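Local coordinates for protein BRIC1 (Synthetic construct, PDB 6FF6) that has no known natural function, but as a computationally designed helical repeat protein embodies a novel corrugated architecture built around designed interfaces, at residues E32-M37 / L111-L116; Q39-L44 / N55-A60; V136-M141 / H166-A171; T178-T183 / E218-Y223. All coordinates share one frame; numbering follows the deposited sequence.

Contact 1: E32-M37 / L111-L116; sequences ELLADM and LMQRML
In the four-helix bundle formed by residues 23-121, the first and last helices run side by side, and Leu-34 of the first is received by Met-112, Gln-113 and Leu-116 of the last. The two short segments are nearly antiparallel, at 166°, with axes 10.7 Å apart, so leucine and methionine side chains have to bridge the gap. Leu-34 does most of this work by splitting its two methyls. Its CG lies anti to the carbonyl carbon (chi1 -71°), which sends the fork across the interface. CD2 goes to the thioether end of Met-112, meeting CE at 3.9 Å, while CD1 rests against the methyl CD2 of Leu-116, also at 3.9 Å. The same CD1 lies 3.4 Å from Gln-113 OE1, a van der Waals approach of a methyl to an amide oxygen. A bend at chi2 (68°) turns that oxygen back toward Leu-34, although the Gln-113 bond to CB points neither at the partner helix nor away from it. Its NE2 is held by Asp-117 OD2 and weakly by Asp-31 OD1, which restrains the amide at the partly exposed edge of the seam. Met-37, one turn further on, adds a looser touch from its sulfur, SD standing 4.3 Å from Met-112 CE. Ile-64 of helix 51-71 and Val-80 of helix 74-92 close over Leu-34 and Met-112 from within the bundle. First and last helices lying antiparallel and adjacent close an up-and-down four-helix bundle, consistent with the Hpt-like sequence.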
# COMPACT_ATOMS: atom_id res chain seq x y z
N GLU A 32 18.96 12.25 3.91
CA GLU A 32 19.89 13.23 4.46
C GLU A 32 19.95 13.07 5.96
O GLU A 32 21.05 13.00 6.52
CB GLU A 32 19.47 14.67 4.12
CG GLU A 32 19.67 15.09 2.67
CD GLU A 32 19.10 16.45 2.27
OE1 GLU A 32 18.42 17.09 3.11
OE2 GLU A 32 19.34 16.88 1.12
N LEU A 33 18.77 12.96 6.62
CA LEU A 33 18.69 12.79 8.07
C LEU A 33 19.35 11.53 8.51
O LEU A 33 20.01 11.54 9.54
CB LEU A 33 17.25 12.80 8.58
CG LEU A 33 16.55 14.15 8.54
CD1 LEU A 33 15.03 13.99 8.72
CD2 LEU A 33 17.15 15.11 9.55
N LEU A 34 19.19 10.45 7.76
CA LEU A 34 19.78 9.17 8.13
C LEU A 34 21.30 9.19 8.00
O LEU A 34 21.99 8.59 8.82
CB LEU A 34 19.13 8.03 7.35
CG LEU A 34 17.69 7.69 7.74
CD1 LEU A 34 17.03 6.80 6.68
CD2 LEU A 34 17.62 7.10 9.16
N ALA A 35 21.81 9.95 7.03
CA ALA A 35 23.24 10.15 6.82
C ALA A 35 23.82 10.96 8.00
O ALA A 35 24.91 10.65 8.50
CB ALA A 35 23.47 10.89 5.52
N ASP A 36 23.05 11.93 8.51
CA ASP A 36 23.40 12.72 9.68
C ASP A 36 23.40 11.86 10.92
O ASP A 36 24.38 11.87 11.66
CB ASP A 36 22.42 13.88 9.84
CG ASP A 36 22.63 15.03 8.85
OD1 ASP A 36 23.67 15.01 8.11
OD2 ASP A 36 21.77 15.94 8.80
N MET A 37 22.32 11.06 11.11
CA MET A 37 22.15 10.11 12.20
C MET A 37 23.32 9.17 12.28
O MET A 37 23.83 8.94 13.38
CB MET A 37 20.90 9.27 11.98
CG MET A 37 19.67 9.85 12.56
SD MET A 37 18.39 8.60 12.75
CE MET A 37 19.34 7.32 13.50
N LEU A 111 17.64 -0.28 9.77
CA LEU A 111 16.26 -0.73 9.62
C LEU A 111 15.41 0.42 9.09
O LEU A 111 14.74 0.24 8.07
CB LEU A 111 15.69 -1.27 10.93
CG LEU A 111 14.29 -1.86 10.78
CD1 LEU A 111 14.22 -2.95 9.65
CD2 LEU A 111 13.75 -2.28 12.15
N MET A 112 15.50 1.61 9.72
CA MET A 112 14.85 2.84 9.25
C MET A 112 15.20 3.11 7.76
O MET A 112 14.33 3.47 6.97
CB MET A 112 15.29 4.02 10.11
CG MET A 112 14.64 4.03 11.44
SD MET A 112 15.32 5.31 12.51
CE MET A 112 14.69 6.76 11.75
N GLN A 113 16.48 2.93 7.37
CA GLN A 113 16.92 3.10 6.00
C GLN A 113 16.24 2.07 5.09
O GLN A 113 15.72 2.44 4.05
CB GLN A 113 18.44 3.01 5.89
CG GLN A 113 18.96 3.25 4.47
CD GLN A 113 18.76 4.68 4.02
OE1 GLN A 113 19.37 5.61 4.57
NE2 GLN A 113 17.92 4.89 3.01
N ARG A 114 16.24 0.79 5.50
CA ARG A 114 15.63 -0.31 4.72
C ARG A 114 14.13 -0.14 4.52
O ARG A 114 13.63 -0.38 3.42
CB ARG A 114 15.97 -1.70 5.31
CG ARG A 114 17.42 -2.12 4.96
CD ARG A 114 17.82 -3.53 5.35
NE ARG A 114 17.45 -3.84 6.73
CZ ARG A 114 18.29 -3.92 7.76
NH1 ARG A 114 19.59 -3.76 7.58
NH2 ARG A 114 17.83 -4.20 8.98
N MET A 115 13.43 0.32 5.58
CA MET A 115 12.00 0.61 5.59
C MET A 115 11.69 1.80 4.69
O MET A 115 10.76 1.75 3.89
CB MET A 115 11.47 0.81 7.03
CG MET A 115 11.46 -0.49 7.85
SD MET A 115 10.61 -1.89 7.02
CE MET A 115 12.03 -2.84 6.36
N LEU A 116 12.52 2.82 4.76
CA LEU A 116 12.38 3.99 3.91
C LEU A 116 12.50 3.57 2.47
O LEU A 116 11.64 3.94 1.68
CB LEU A 116 13.46 5.02 4.25
CG LEU A 116 13.36 6.36 3.53
CD1 LEU A 116 12.12 7.15 3.98
CD2 LEU A 116 14.66 7.15 3.66

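Contact 2: Q39-L44 / N55-A60; sequences QHLLDL and NAIFRA
His-40, near the end of helix 23-42, meets Ile-57 with its CB and Ala-56 with its imidazole, and can be followed outward atom by atom. The CB lies close against the ethyl branch of Ile-57, 3.5 Å from CG1 and 3.8 Å from CD1. With CG anti to the carbonyl carbon (chi1 -63°), the ring is carried past Ile-57 to the methyl of Ala-56. There CG of His-40 lies 4.0 Å from Ala-56 CB, CD2 comes to 3.6 Å and NE2 to 3.7 Å from that methyl, and CE1 stays more distant at 4.1 Å. The methyl therefore lies over one face, with Ala-56 CB 18° off the normal through the centroid of the His-40 ring, displaced toward the rim on the CD2-NE2 side. This is a CH-pi contact. Deeper in the interface, the ethyl tip of Ile-57 is shared. Leu-41 crosses it at about a right angle, its CD2 3.7 Å from Ile-57 CD1, and Leu-44, just beyond the helix, reaches toward it tip to tip, with its CD1 at 4.1 Å from that same CD1. Phe-105 and Leu-106 of helix 99-121 press on Leu-41, and Met-83 and Leu-87 of helix 74-92 on Ile-57, which sets this seam within the bundle core. The first two helices are thus joined here by dispersion and a CH-pi contact: the histidine serves through its flat face and aliphatic CB, at the partly exposed margin of an aliphatic cluster, and not through a nitrogen bonded across the seam.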
# COMPACT_ATOMS: atom_id res chain seq x y z
N GLN A 39 26.46 9.55 11.15
CA GLN A 39 27.65 10.22 11.60
C GLN A 39 27.61 10.50 13.10
O GLN A 39 28.62 10.28 13.78
CB GLN A 39 27.90 11.49 10.78
CG GLN A 39 29.28 12.13 11.06
CD GLN A 39 30.47 11.32 10.58
OE1 GLN A 39 30.62 11.02 9.39
NE2 GLN A 39 31.38 10.97 11.50
N HIS A 40 26.46 10.97 13.62
CA HIS A 40 26.29 11.25 15.05
C HIS A 40 26.41 9.96 15.87
O HIS A 40 27.01 9.98 16.92
CB HIS A 40 24.95 11.94 15.36
CG HIS A 40 24.79 13.28 14.74
ND1 HIS A 40 25.77 14.28 14.87
CD2 HIS A 40 23.76 13.78 14.02
CE1 HIS A 40 25.30 15.33 14.22
NE2 HIS A 40 24.09 15.08 13.68
N LEU A 41 25.85 8.86 15.39
CA LEU A 41 25.95 7.59 16.09
C LEU A 41 27.40 7.13 16.19
O LEU A 41 27.83 6.63 17.22
CB LEU A 41 25.12 6.51 15.39
CG LEU A 41 23.63 6.53 15.68
CD1 LEU A 41 22.87 5.70 14.65
CD2 LEU A 41 23.33 6.11 17.11
N LEU A 42 28.15 7.34 15.10
CA LEU A 42 29.54 6.99 15.00
C LEU A 42 30.39 7.85 15.88
O LEU A 42 31.44 7.40 16.34
CB LEU A 42 30.01 7.08 13.54
CG LEU A 42 29.45 6.03 12.59
CD1 LEU A 42 29.87 6.32 11.20
CD2 LEU A 42 29.90 4.62 12.98
N ASP A 43 29.93 9.08 16.15
CA ASP A 43 30.66 10.03 17.00
C ASP A 43 30.33 9.93 18.49
O ASP A 43 30.87 10.73 19.27
CB ASP A 43 30.48 11.47 16.52
CG ASP A 43 31.06 11.76 15.15
OD1 ASP A 43 32.04 11.08 14.76
OD2 ASP A 43 30.54 12.67 14.47
N LEU A 44 29.49 8.98 18.89
CA LEU A 44 29.11 8.77 20.27
C LEU A 44 30.26 8.17 21.04
O LEU A 44 30.95 7.28 20.51
CB LEU A 44 27.91 7.81 20.37
CG LEU A 44 26.55 8.39 20.07
CD1 LEU A 44 25.55 7.29 19.89
CD2 LEU A 44 26.09 9.32 21.19
N ASN A 55 20.63 14.12 21.25
CA ASN A 55 19.54 15.01 20.88
C ASN A 55 19.45 15.16 19.39
O ASN A 55 18.33 15.18 18.88
CB ASN A 55 19.67 16.36 21.55
CG ASN A 55 19.02 16.40 22.90
OD1 ASN A 55 18.26 15.50 23.30
ND2 ASN A 55 19.30 17.44 23.64
N ALA A 56 20.60 15.22 18.70
CA ALA A 56 20.67 15.29 17.23
C ALA A 56 20.08 14.04 16.60
O ALA A 56 19.26 14.16 15.69
CB ALA A 56 22.11 15.47 16.77
N ILE A 57 20.44 12.85 17.11
CA ILE A 57 19.92 11.59 16.60
C ILE A 57 18.42 11.52 16.86
O ILE A 57 17.64 11.10 16.00
CB ILE A 57 20.68 10.40 17.23
CG1 ILE A 57 22.16 10.44 16.85
CG2 ILE A 57 20.07 9.10 16.75
CD1 ILE A 57 23.07 9.78 17.83
N PHE A 58 18.00 11.98 18.02
CA PHE A 58 16.60 12.02 18.39
C PHE A 58 15.81 12.94 17.46
O PHE A 58 14.75 12.55 17.00
CB PHE A 58 16.47 12.46 19.85
CG PHE A 58 15.03 12.46 20.30
CD1 PHE A 58 14.40 11.27 20.68
CD2 PHE A 58 14.29 13.63 20.30
CE1 PHE A 58 13.06 11.27 21.05
CE2 PHE A 58 12.94 13.62 20.67
CZ PHE A 58 12.33 12.44 21.02
N ARG A 59 16.31 14.15 17.19
CA ARG A 59 15.66 15.13 16.31
C ARG A 59 15.46 14.59 14.92
O ARG A 59 14.39 14.79 14.33
CB ARG A 59 16.49 16.40 16.21
CG ARG A 59 16.34 17.33 17.38
CD ARG A 59 17.61 18.13 17.52
NE ARG A 59 17.68 18.77 18.82
CZ ARG A 59 18.14 19.99 19.02
NH1 ARG A 59 18.62 20.70 18.01
NH2 ARG A 59 18.13 20.52 20.24
N ALA A 60 16.49 13.93 14.37
CA ALA A 60 16.43 13.35 13.04
C ALA A 60 15.40 12.22 13.02
O ALA A 60 14.60 12.16 12.10
CB ALA A 60 17.80 12.83 12.64

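Contact 3: V136-M141 / H166-A171; sequences VMLKVM and HFIKGA
Met-137 and Phe-167 stand at about a right angle to each other between helices 125-146 and 155-174. Extended beyond CG, Met-137 lays SD and CE along the CG-CD2 side of the ring. The sulfur sits obliquely, SD lying 4.1 Å from the centroid of the Phe-167 ring and 55° off its normal, in a Met-aromatic contact that is neither squarely over the ring nor in its plane. The exact position of the sulfur is doubtful, and these two values with it, because the separation of Met-137 SD from Phe-167 CD2, 3.1 Å, is shorter than van der Waals packing normally allows. Phe-167 is placed there with its CG anti to the backbone N. Beside it Ile-168 sends its ethyl tip among three partners on the opposite helix. Leu-138 crosses it obliquely, CD2 at 3.8 Å from Ile-168 CD1, and Met-141 does likewise with its sulfur, SD at 3.9 Å from that same CD1. Met-137 CB is a third, looser neighbour, 4.1 Å from Ile-168 CD1. The helix segments are antiparallel and tilted, at 150°, with axes 11.0 Å apart. The second subunit, another copy of this protein, lies over part of this seam: its Tyr-78 meets Phe-167 with planes inclined at about 40°, and its Leu-82 packs on Met-137. All five touching residues are buried, and their chemistry implies cohesion through dispersion and polarisable sulfur, in which Met-137 and Phe-167 belong at once to the bundle core and to the dimer interface.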
# COMPACT_ATOMS: atom_id res chain seq x y z
N VAL A 136 -7.14 -0.50 -20.39
CA VAL A 136 -8.60 -0.65 -20.36
C VAL A 136 -9.32 0.71 -20.40
O VAL A 136 -10.27 0.87 -21.18
CB VAL A 136 -9.07 -1.53 -19.18
CG1 VAL A 136 -10.58 -1.63 -19.15
CG2 VAL A 136 -8.45 -2.92 -19.28
N MET A 137 -8.86 1.68 -19.59
CA MET A 137 -9.42 3.03 -19.58
C MET A 137 -9.35 3.76 -20.94
O MET A 137 -10.26 4.53 -21.27
CB MET A 137 -8.79 3.87 -18.48
CG MET A 137 -9.37 3.53 -17.12
SD MET A 137 -9.03 4.83 -15.93
CE MET A 137 -10.29 4.45 -14.62
N LEU A 138 -8.33 3.47 -21.74
CA LEU A 138 -8.16 4.07 -23.05
C LEU A 138 -9.18 3.51 -24.02
O LEU A 138 -9.75 4.25 -24.83
CB LEU A 138 -6.72 3.88 -23.56
CG LEU A 138 -5.65 4.70 -22.80
CD1 LEU A 138 -4.26 4.25 -23.15
CD2 LEU A 138 -5.83 6.18 -23.05
N LYS A 139 -9.48 2.20 -23.86
CA LYS A 139 -10.51 1.51 -24.66
C LYS A 139 -11.88 2.09 -24.36
O LYS A 139 -12.65 2.37 -25.28
CB LYS A 139 -10.49 -0.00 -24.40
CG LYS A 139 -9.40 -0.74 -25.17
CD LYS A 139 -9.55 -2.25 -25.02
CE LYS A 139 -8.44 -3.02 -25.71
NZ LYS A 139 -8.69 -4.49 -25.69
N VAL A 140 -12.16 2.31 -23.07
CA VAL A 140 -13.43 2.90 -22.65
C VAL A 140 -13.59 4.31 -23.25
O VAL A 140 -14.63 4.60 -23.86
CB VAL A 140 -13.60 2.86 -21.11
CG1 VAL A 140 -14.88 3.58 -20.68
CG2 VAL A 140 -13.61 1.41 -20.60
N MET A 141 -12.53 5.16 -23.12
CA MET A 141 -12.45 6.53 -23.64
C MET A 141 -12.74 6.54 -25.13
O MET A 141 -13.60 7.32 -25.57
CB MET A 141 -11.06 7.12 -23.40
CG MET A 141 -10.88 7.70 -22.02
SD MET A 141 -9.19 8.36 -21.75
CE MET A 141 -9.35 9.97 -22.44
N HIS A 166 -8.67 11.94 -16.19
CA HIS A 166 -8.24 12.42 -14.88
C HIS A 166 -7.45 11.34 -14.14
O HIS A 166 -6.42 11.66 -13.53
CB HIS A 166 -9.44 12.88 -14.04
CG HIS A 166 -9.06 13.38 -12.68
ND1 HIS A 166 -8.45 14.62 -12.50
CD2 HIS A 166 -9.22 12.80 -11.47
CE1 HIS A 166 -8.27 14.75 -11.20
NE2 HIS A 166 -8.71 13.68 -10.53
N PHE A 167 -7.91 10.08 -14.19
CA PHE A 167 -7.20 8.97 -13.55
C PHE A 167 -5.81 8.78 -14.16
O PHE A 167 -4.82 8.71 -13.42
CB PHE A 167 -8.00 7.66 -13.63
CG PHE A 167 -7.21 6.44 -13.16
CD1 PHE A 167 -7.01 6.20 -11.80
CD2 PHE A 167 -6.64 5.56 -14.08
CE1 PHE A 167 -6.28 5.09 -11.38
CE2 PHE A 167 -5.92 4.45 -13.65
CZ PHE A 167 -5.74 4.22 -12.30
N ILE A 168 -5.75 8.69 -15.51
CA ILE A 168 -4.51 8.49 -16.25
C ILE A 168 -3.52 9.59 -15.94
O ILE A 168 -2.36 9.30 -15.66
CB ILE A 168 -4.74 8.28 -17.75
CG1 ILE A 168 -5.65 7.05 -18.02
CG2 ILE A 168 -3.39 8.10 -18.44
CD1 ILE A 168 -6.33 7.00 -19.42
N LYS A 169 -3.99 10.85 -15.90
CA LYS A 169 -3.16 11.99 -15.55
C LYS A 169 -2.60 11.84 -14.15
O LYS A 169 -1.39 11.95 -13.98
CB LYS A 169 -3.93 13.31 -15.68
CG LYS A 169 -3.05 14.53 -15.47
CD LYS A 169 -3.85 15.77 -15.14
CE LYS A 169 -4.37 15.85 -13.73
NZ LYS A 169 -5.19 17.07 -13.50
N GLY A 170 -3.48 11.58 -13.18
CA GLY A 170 -3.13 11.40 -11.78
C GLY A 170 -2.08 10.32 -11.59
O GLY A 170 -1.02 10.58 -11.02
N ALA A 171 -2.37 9.13 -12.15
CA ALA A 171 -1.49 7.96 -12.14
C ALA A 171 -0.13 8.21 -12.85
O ALA A 171 0.91 7.83 -12.31
CB ALA A 171 -2.21 6.79 -12.77

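Contact 4: T178-T183 / E218-Y223; sequences TILQET and EQLDAY
Leu-180, Thr-183, Gln-219 and Tyr-223 form the tight centre of an antiparallel helix pair in the second four-helix bundle, with the segment axes 9.7 Å apart. Unlike a purely apolar seam, this one is bridged by two hydrogen bonds. Tyr-223 crosses Leu-180 obliquely and brings its hydroxyl to the first turn of helix 178-196, where Leu-180 N donates to Tyr-223 OH at 3.0 Å. That amide lies too near the helix start to find a carbonyl one turn back within the helix, and the phenol oxygen appears to supply the partner. The ring edge is packed too, CE2 of Tyr-223 lying 3.4 Å from Leu-180 CB. Gln-219, extended beyond CG, arrives from the direction opposite to Thr-183, and its NE2 donates to Thr-183 OG1 at 2.9 Å, the hydroxyl being only 13° out of the amide plane. Gln-219 OE1 lies 3.4 Å from Leu-180 CD1.

Looser, though buried, is the apolar touch of Leu-180 CD2 on Leu-220 CD1 at 4.2 Å. Toward solvent, Thr-178 is exposed and turns its CB away, while partly exposed Ile-179 still packs closely, CG2 against Gln-219 and CB 3.5 Å from Tyr-223 OH. Pro-229 and Phe-234, the latter on helix 231-247, pack on Ile-179. The threonine hydroxyl is itself anchored: Thr-183 OG1 donates to Ile-179 O at 3.0 Å, reaching that oxygen from the face opposite to Thr-183 N.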
# COMPACT_ATOMS: atom_id res chain seq x y z
N THR A 178 5.96 12.39 -17.12
CA THR A 178 5.72 13.79 -17.48
C THR A 178 5.04 13.95 -18.85
O THR A 178 4.04 14.67 -18.94
CB THR A 178 7.04 14.59 -17.36
OG1 THR A 178 7.40 14.70 -15.99
CG2 THR A 178 6.96 15.99 -17.97
N ILE A 179 5.55 13.27 -19.90
CA ILE A 179 5.00 13.34 -21.26
C ILE A 179 3.54 12.85 -21.29
O ILE A 179 2.70 13.56 -21.84
CB ILE A 179 5.92 12.65 -22.29
CG1 ILE A 179 7.09 13.57 -22.63
CG2 ILE A 179 5.18 12.26 -23.55
CD1 ILE A 179 8.26 12.91 -23.32
N LEU A 180 3.25 11.68 -20.69
CA LEU A 180 1.87 11.10 -20.63
C LEU A 180 0.91 11.98 -19.85
O LEU A 180 -0.24 12.17 -20.28
CB LEU A 180 1.86 9.65 -20.08
CG LEU A 180 0.49 8.94 -19.90
CD1 LEU A 180 -0.23 8.74 -21.24
CD2 LEU A 180 0.66 7.64 -19.16
N GLN A 181 1.39 12.52 -18.72
CA GLN A 181 0.61 13.37 -17.84
C GLN A 181 0.19 14.61 -18.56
O GLN A 181 -0.98 14.93 -18.53
CB GLN A 181 1.42 13.72 -16.59
CG GLN A 181 0.61 14.45 -15.53
CD GLN A 181 1.47 15.02 -14.44
OE1 GLN A 181 2.62 15.44 -14.68
NE2 GLN A 181 0.93 15.08 -13.23
N GLU A 182 1.13 15.28 -19.23
CA GLU A 182 0.86 16.50 -19.97
C GLU A 182 -0.15 16.32 -21.08
O GLU A 182 -1.07 17.14 -21.17
CB GLU A 182 2.16 17.12 -20.48
CG GLU A 182 3.01 17.72 -19.37
CD GLU A 182 2.25 18.60 -18.40
OE1 GLU A 182 1.88 18.10 -17.32
OE2 GLU A 182 1.98 19.78 -18.74
N THR A 183 -0.02 15.25 -21.89
CA THR A 183 -0.93 14.93 -22.99
C THR A 183 -2.34 14.77 -22.48
O THR A 183 -3.25 15.38 -23.02
CB THR A 183 -0.45 13.70 -23.77
OG1 THR A 183 0.88 13.93 -24.21
CG2 THR A 183 -1.31 13.42 -24.99
N GLU A 218 0.65 4.88 -27.22
CA GLU A 218 2.07 4.78 -27.61
C GLU A 218 2.95 5.26 -26.46
O GLU A 218 4.02 4.67 -26.22
CB GLU A 218 2.35 5.61 -28.86
CG GLU A 218 1.70 5.10 -30.13
CD GLU A 218 1.87 6.01 -31.34
OE1 GLU A 218 2.47 7.10 -31.20
OE2 GLU A 218 1.39 5.62 -32.44
N GLN A 219 2.51 6.34 -25.75
CA GLN A 219 3.25 6.90 -24.60
C GLN A 219 3.25 5.85 -23.50
O GLN A 219 4.31 5.52 -23.00
CB GLN A 219 2.63 8.22 -24.10
CG GLN A 219 2.93 9.43 -24.99
CD GLN A 219 2.04 10.60 -24.67
OE1 GLN A 219 1.16 10.53 -23.81
NE2 GLN A 219 2.22 11.69 -25.36
N LEU A 220 2.08 5.24 -23.22
CA LEU A 220 1.94 4.15 -22.26
C LEU A 220 2.84 2.94 -22.62
O LEU A 220 3.63 2.49 -21.78
CB LEU A 220 0.47 3.75 -22.17
CG LEU A 220 0.13 2.79 -21.05
CD1 LEU A 220 0.30 3.48 -19.67
CD2 LEU A 220 -1.23 2.07 -21.29
N ASP A 221 2.80 2.50 -23.88
CA ASP A 221 3.62 1.42 -24.43
C ASP A 221 5.13 1.67 -24.33
O ASP A 221 5.88 0.74 -24.01
CB ASP A 221 3.20 1.11 -25.88
CG ASP A 221 1.82 0.48 -26.02
OD1 ASP A 221 1.21 0.10 -24.97
OD2 ASP A 221 1.32 0.39 -27.16
N ALA A 222 5.57 2.91 -24.60
CA ALA A 222 6.98 3.26 -24.48
C ALA A 222 7.41 3.03 -23.03
O ALA A 222 8.36 2.28 -22.81
CB ALA A 222 7.20 4.71 -24.85
N TYR A 223 6.66 3.59 -22.05
CA TYR A 223 6.95 3.39 -20.62
C TYR A 223 6.84 1.90 -20.23
O TYR A 223 7.63 1.44 -19.40
CB TYR A 223 6.01 4.19 -19.71
CG TYR A 223 5.92 5.69 -19.94
CD1 TYR A 223 7.04 6.50 -19.80
CD2 TYR A 223 4.69 6.30 -20.14
CE1 TYR A 223 6.94 7.88 -19.92
CE2 TYR A 223 4.59 7.68 -20.32
CZ TYR A 223 5.72 8.47 -20.20
OH TYR A 223 5.63 9.83 -20.32

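From the N terminus, helix 23-42 enters two contacts. Contact 2 closes the short loop to helix 51-71, and it falls within the longer span that contact 1 closes when helix 99-121 returns beside the first helix; the two touch, Met-37 lying on Ala-60 and Ile-57. The chain then passes through a short linker into helix 125-146 and a second bundle on the opposite side of the chain's centre. There contact 3 joins helices 125-146 and 155-174, and contact 4 follows in series, tying helix 178-196 to 203-224. These touch as well, through Ile-168 with Leu-180 and Leu-138 with Leu-220. The centres of contacts 1 and 3 lie about 36 Å apart, yet both meet the second subunit, contact 1 through segment 111-116.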